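PDB 7D6V: fumarate reductase iron-sulfur subunit from Mycolicibacterium smegmatis, which probably relays electrons from succinate oxidation through its three iron-sulfur clusters towards the quinone site at the membrane, as the iron-sulfur subunit of succinate dehydrogenase Sdh1. Local coordinates for residues B[172-175]-B[176-179]; B[32-35]-B[36-40]; B[90-93]-B[94-97]. All blocks are in the same frame, centred on the assembly; numbering follows the deposited sequence.

Contact 1: B[172-175]-B[176-179]; sequences RFHM and RIAE
R172 and R176, one helical turn apart, run side by side in the same direction, and R172 NH2 comes to 3.5 Å from R176 CB. The two guanidinium planes stand 59° apart. Each chain leaves with CG opposite the backbone N and then bends at chi2, but in opposite senses (-97° in R172, 96° in R176), which leads the two heads to different acceptors. R176 NH1 forms a salt bridge of 3.0 Å with E179 OE1, whereas R172 NE pairs with E147. Over one face of the F173 ring lies R172 CD, 3.7 Å above the plane and over its centre. On another side of the helix H174 and I177 also lie alongside each other, with H174 ND1 4.1 Å from I177 CD1. The M175 side chain comes within about 4 Å of the 4Fe-4S cluster and touches C145. Four successive i to i+4 backbone bonds, such as I177 N to F173 O at 2.9 Å, mark regular alpha-helix. A178 and I177 pack on helix 219-235, and R176 and E179 reach subunit A. With a carboxylate for each arginine, the two like charges can share one helix side, and their mutual repulsion is probably offset.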
# COMPACT_ATOMS: atom_id res chain seq x y z
N ARG B 172 1.49 4.51 -13.34
CA ARG B 172 2.11 3.61 -12.37
C ARG B 172 3.40 3.01 -12.93
O ARG B 172 4.41 2.93 -12.24
CB ARG B 172 1.13 2.51 -11.97
CG ARG B 172 1.57 1.67 -10.78
CD ARG B 172 2.24 0.37 -11.22
NE ARG B 172 2.86 -0.35 -10.12
CZ ARG B 172 4.02 -0.03 -9.56
NH1 ARG B 172 4.50 -0.75 -8.56
NH2 ARG B 172 4.70 1.02 -10.00
N PHE B 173 3.38 2.61 -14.20
CA PHE B 173 4.53 1.90 -14.74
C PHE B 173 5.61 2.83 -15.27
O PHE B 173 6.78 2.46 -15.27
CB PHE B 173 4.04 0.92 -15.80
CG PHE B 173 3.19 -0.16 -15.22
CD1 PHE B 173 3.76 -1.17 -14.47
CD2 PHE B 173 1.82 -0.12 -15.36
CE1 PHE B 173 2.99 -2.14 -13.91
CE2 PHE B 173 1.04 -1.10 -14.80
CZ PHE B 173 1.62 -2.11 -14.07
N HIS B 174 5.26 4.05 -15.67
CA HIS B 174 6.30 5.05 -15.89
C HIS B 174 6.94 5.47 -14.58
O HIS B 174 8.15 5.73 -14.53
CB HIS B 174 5.72 6.24 -16.64
CG HIS B 174 5.47 5.97 -18.09
ND1 HIS B 174 6.49 5.79 -19.00
CD2 HIS B 174 4.32 5.82 -18.79
CE1 HIS B 174 5.98 5.55 -20.19
NE2 HIS B 174 4.66 5.57 -20.09
N MET B 175 6.16 5.51 -13.49
CA MET B 175 6.74 5.70 -12.17
C MET B 175 7.66 4.54 -11.80
O MET B 175 8.70 4.74 -11.17
CB MET B 175 5.64 5.86 -11.13
CG MET B 175 6.13 6.17 -9.73
SD MET B 175 4.83 6.08 -8.50
CE MET B 175 4.47 4.33 -8.53
N ARG B 176 7.28 3.32 -12.17
CA ARG B 176 8.14 2.16 -11.94
C ARG B 176 9.44 2.27 -12.73
O ARG B 176 10.52 1.93 -12.23
CB ARG B 176 7.39 0.88 -12.30
CG ARG B 176 8.25 -0.35 -12.40
CD ARG B 176 8.24 -1.14 -11.11
NE ARG B 176 8.93 -2.41 -11.25
CZ ARG B 176 10.04 -2.74 -10.60
NH1 ARG B 176 10.58 -1.88 -9.74
NH2 ARG B 176 10.60 -3.92 -10.79
N ILE B 177 9.36 2.74 -13.98
CA ILE B 177 10.56 2.97 -14.78
C ILE B 177 11.45 4.01 -14.11
O ILE B 177 12.68 3.86 -14.07
CB ILE B 177 10.18 3.39 -16.21
CG1 ILE B 177 9.54 2.21 -16.96
CG2 ILE B 177 11.40 3.88 -16.97
CD1 ILE B 177 8.99 2.59 -18.31
N ALA B 178 10.86 5.09 -13.59
CA ALA B 178 11.64 6.10 -12.88
C ALA B 178 12.28 5.52 -11.62
O ALA B 178 13.43 5.85 -11.29
CB ALA B 178 10.76 7.29 -12.53
N GLU B 179 11.55 4.67 -10.90
CA GLU B 179 12.08 4.04 -9.70
C GLU B 179 13.28 3.15 -10.02
O GLU B 179 14.26 3.13 -9.28
CB GLU B 179 10.97 3.24 -9.01
CG GLU B 179 11.29 2.71 -7.63
CD GLU B 179 12.05 1.40 -7.66
OE1 GLU B 179 11.86 0.63 -8.63
OE2 GLU B 179 12.83 1.13 -6.72

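Contact 2: B[32-35]-B[36-40]; sequences VVLD and IIHRL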
# COMPACT_ATOMS: atom_id res chain seq x y z
N VAL B 32 -16.74 4.22 6.95
CA VAL B 32 -16.34 4.44 5.57
C VAL B 32 -17.39 3.86 4.62
O VAL B 32 -18.31 3.16 5.05
CB VAL B 32 -14.95 3.85 5.27
CG1 VAL B 32 -13.88 4.63 6.01
CG2 VAL B 32 -14.90 2.39 5.61
N VAL B 33 -17.26 4.19 3.33
CA VAL B 33 -18.19 3.68 2.32
C VAL B 33 -18.19 2.16 2.30
O VAL B 33 -19.24 1.52 2.14
CB VAL B 33 -17.82 4.27 0.94
CG1 VAL B 33 -18.50 3.49 -0.17
CG2 VAL B 33 -18.20 5.73 0.88
N LEU B 34 -17.01 1.54 2.46
CA LEU B 34 -16.93 0.09 2.41
C LEU B 34 -17.74 -0.58 3.51
O LEU B 34 -18.29 -1.66 3.31
CB LEU B 34 -15.47 -0.36 2.47
CG LEU B 34 -15.18 -1.83 2.16
CD1 LEU B 34 -15.84 -2.25 0.87
CD2 LEU B 34 -13.69 -2.08 2.10
N ASP B 35 -17.83 0.05 4.69
CA ASP B 35 -18.69 -0.48 5.74
C ASP B 35 -20.16 -0.46 5.31
O ASP B 35 -20.91 -1.40 5.59
CB ASP B 35 -18.51 0.32 7.03
CG ASP B 35 -17.08 0.34 7.52
OD1 ASP B 35 -16.63 1.40 7.99
OD2 ASP B 35 -16.40 -0.71 7.42
N ILE B 36 -20.58 0.62 4.64
CA ILE B 36 -21.95 0.70 4.16
C ILE B 36 -22.21 -0.37 3.10
O ILE B 36 -23.29 -0.97 3.06
CB ILE B 36 -22.24 2.11 3.62
CG1 ILE B 36 -21.66 3.16 4.57
CG2 ILE B 36 -23.72 2.33 3.45
CD1 ILE B 36 -22.30 3.17 5.94
N ILE B 37 -21.22 -0.62 2.25
CA ILE B 37 -21.35 -1.67 1.24
C ILE B 37 -21.46 -3.04 1.91
O ILE B 37 -22.25 -3.89 1.49
CB ILE B 37 -20.17 -1.61 0.25
CG1 ILE B 37 -20.14 -0.26 -0.45
CG2 ILE B 37 -20.27 -2.73 -0.77
CD1 ILE B 37 -21.30 -0.02 -1.39
N HIS B 38 -20.67 -3.27 2.96
CA HIS B 38 -20.75 -4.53 3.69
C HIS B 38 -22.11 -4.71 4.35
O HIS B 38 -22.67 -5.82 4.35
CB HIS B 38 -19.64 -4.61 4.73
CG HIS B 38 -18.28 -4.85 4.15
ND1 HIS B 38 -17.12 -4.70 4.88
CD2 HIS B 38 -17.90 -5.23 2.91
CE1 HIS B 38 -16.08 -4.97 4.11
NE2 HIS B 38 -16.53 -5.30 2.91
N ARG B 39 -22.65 -3.65 4.94
CA ARG B 39 -23.98 -3.73 5.54
C ARG B 39 -25.04 -4.01 4.48
O ARG B 39 -25.96 -4.81 4.72
CB ARG B 39 -24.30 -2.43 6.28
CG ARG B 39 -25.46 -2.56 7.24
CD ARG B 39 -25.86 -1.22 7.82
NE ARG B 39 -24.70 -0.38 8.11
CZ ARG B 39 -23.98 -0.45 9.22
NH1 ARG B 39 -24.28 -1.34 10.16
NH2 ARG B 39 -22.95 0.36 9.39
N LEU B 40 -24.93 -3.38 3.32
CA LEU B 40 -25.86 -3.65 2.23
C LEU B 40 -25.76 -5.10 1.76
O LEU B 40 -26.77 -5.73 1.44
CB LEU B 40 -25.60 -2.69 1.08
CG LEU B 40 -26.58 -2.71 -0.09
CD1 LEU B 40 -27.94 -2.23 0.35
CD2 LEU B 40 -26.05 -1.87 -1.23
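The imidazole of H38 has the carbonyl oxygen L34 O over one face, 3.3 Å above the plane and displaced toward the rim. The L34 side chain also meets the ring over a face, in a CH-pi contact with CG 4.1 Å from the centroid, while L34 CD1 comes to 3.7 Å from H38 NE2. H38 has CG opposite its carbonyl carbon (chi1 -74°), which folds the ring back along the preceding turn; W52 is a further ring neighbour. The backbone N of H38 donates to the same L34 O at 2.9 Å. These are the N-terminal turns of helix 33-43 in the 2Fe-2S domain, a beta-grasp fold as in plant-type ferredoxins, and L34 extends to within about 4 Å of the cluster. V32 occupies the N-cap position, and its N donates to D35 OD1 at 3.0 Å, meeting the anti side of the oxygen 35° out of the carboxylate plane. The helix opens with a weak bond from I36 N to V32 O, followed by I37 N to V33 O, which runs nearly straight along the carbonyl. V33 CG1 lies 4.1 Å from I37 CG1. I36 packs against strand 17-27, and R39 NH2 forms a salt bridge with E31.

Contact 3: B[90-93]-B[94-97]; sequences TPLR and TFPV
L92 and F95 carry the apolar part of the contact, lying alongside each other and pointing the same way. L92 CD1 meets the phenyl ring at its edge, near the ring plane, 4.0 Å from F95 CD2 and 4.1 Å from F95 CE2. Both side chains set CG opposite their own carbonyl carbon (chi1 -56° in L92, -54° in F95), which carries them off the bend together, and both also touch helix 150-154. A looser apolar touch joins P91 CG to V97 CG2 at 4.5 Å; W11 of strand 4-14 packs on both residues. The polar groups find partners outside the loop, in this chain and in the membrane anchor subunit. T94 OG1 is hydrogen-bonded to the backbone oxygen of N153, and R93 N to the carboxylate of E65. The R93 chain is extended as far as CD, then turns at chi3 (88°), and its NH2 is held by the carbonyl oxygen of E23 in the membrane anchor subunit. The backbone reverses here without regular helix or strand, bringing P91 and V97 to 7.3 Å between their CA atoms. The arrangement is a buried loop of the 2Fe-2S domain that packs on helix 150-154, in the dicluster domain, and on the membrane anchor: an interdomain and intersubunit junction.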
# COMPACT_ATOMS: atom_id res chain seq x y z
N THR B 90 -19.89 3.38 -8.37
CA THR B 90 -19.74 2.69 -9.63
C THR B 90 -18.35 2.07 -9.71
O THR B 90 -17.44 2.50 -8.99
CB THR B 90 -19.95 3.63 -10.83
OG1 THR B 90 -18.81 4.50 -10.96
CG2 THR B 90 -21.20 4.46 -10.66
N PRO B 91 -18.16 1.07 -10.56
CA PRO B 91 -16.81 0.52 -10.75
C PRO B 91 -15.93 1.48 -11.52
O PRO B 91 -16.37 2.51 -12.04
CB PRO B 91 -17.07 -0.76 -11.55
CG PRO B 91 -18.34 -0.49 -12.26
CD PRO B 91 -19.17 0.32 -11.32
N LEU B 92 -14.65 1.14 -11.59
CA LEU B 92 -13.71 1.90 -12.40
C LEU B 92 -14.13 1.87 -13.86
O LEU B 92 -14.47 0.82 -14.40
CB LEU B 92 -12.30 1.34 -12.23
CG LEU B 92 -11.75 1.25 -10.81
CD1 LEU B 92 -10.33 0.71 -10.83
CD2 LEU B 92 -11.78 2.60 -10.14
N ARG B 93 -14.09 3.03 -14.51
CA ARG B 93 -14.61 3.18 -15.86
C ARG B 93 -13.55 3.07 -16.94
O ARG B 93 -13.86 3.26 -18.11
CB ARG B 93 -15.34 4.52 -16.00
CG ARG B 93 -16.68 4.57 -15.30
CD ARG B 93 -17.36 5.91 -15.49
NE ARG B 93 -18.16 5.94 -16.71
CZ ARG B 93 -18.78 7.02 -17.17
NH1 ARG B 93 -18.68 8.17 -16.53
NH2 ARG B 93 -19.49 6.95 -18.29
N THR B 94 -12.30 2.76 -16.57
CA THR B 94 -11.24 2.59 -17.55
C THR B 94 -11.01 1.14 -17.94
O THR B 94 -10.55 0.87 -19.05
CB THR B 94 -9.93 3.18 -17.01
OG1 THR B 94 -10.16 4.53 -16.59
CG2 THR B 94 -8.84 3.19 -18.07
N PHE B 95 -11.35 0.20 -17.07
CA PHE B 95 -11.08 -1.21 -17.29
C PHE B 95 -12.38 -1.96 -17.58
O PHE B 95 -13.47 -1.49 -17.22
CB PHE B 95 -10.38 -1.80 -16.07
CG PHE B 95 -9.14 -1.05 -15.67
CD1 PHE B 95 -8.05 -1.01 -16.52
CD2 PHE B 95 -9.08 -0.36 -14.48
CE1 PHE B 95 -6.91 -0.31 -16.16
CE2 PHE B 95 -7.95 0.34 -14.12
CZ PHE B 95 -6.86 0.36 -14.96
N PRO B 96 -12.30 -3.10 -18.25
CA PRO B 96 -13.51 -3.88 -18.51
C PRO B 96 -14.16 -4.33 -17.22
O PRO B 96 -13.49 -4.71 -16.26
CB PRO B 96 -13.01 -5.07 -19.34
CG PRO B 96 -11.70 -4.64 -19.87
CD PRO B 96 -11.11 -3.73 -18.86
N VAL B 97 -15.49 -4.29 -17.20
CA VAL B 97 -16.25 -4.59 -16.00
C VAL B 97 -16.46 -6.10 -15.90
O VAL B 97 -16.88 -6.75 -16.86
CB VAL B 97 -17.60 -3.84 -16.00
CG1 VAL B 97 -18.38 -4.11 -17.28
CG2 VAL B 97 -18.42 -4.21 -14.79

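In the fold
From the N terminus, contact 2 comes first, in the helix that follows strands 4-14 and 17-27; contact 3 follows in the loop between strands 86-87 and 97-99, and contact 1 in helix 171-181. All three are local: contacts 1 and 2 span successive helical turns, contact 3 closes a bend, and none nests in or crosses another. Contacts 2 and 3 both lie in the 2Fe-2S domain, their centres about 19 Å apart, whereas contact 1 lies in the 4Fe-4S dicluster domain, its centre about 33 Å from that of contact 2. Helix 150-154 touches both contacts 1 and 3, and W11 links contact 3 to the three-stranded sheet whose strand 17-27 packs against contact 2.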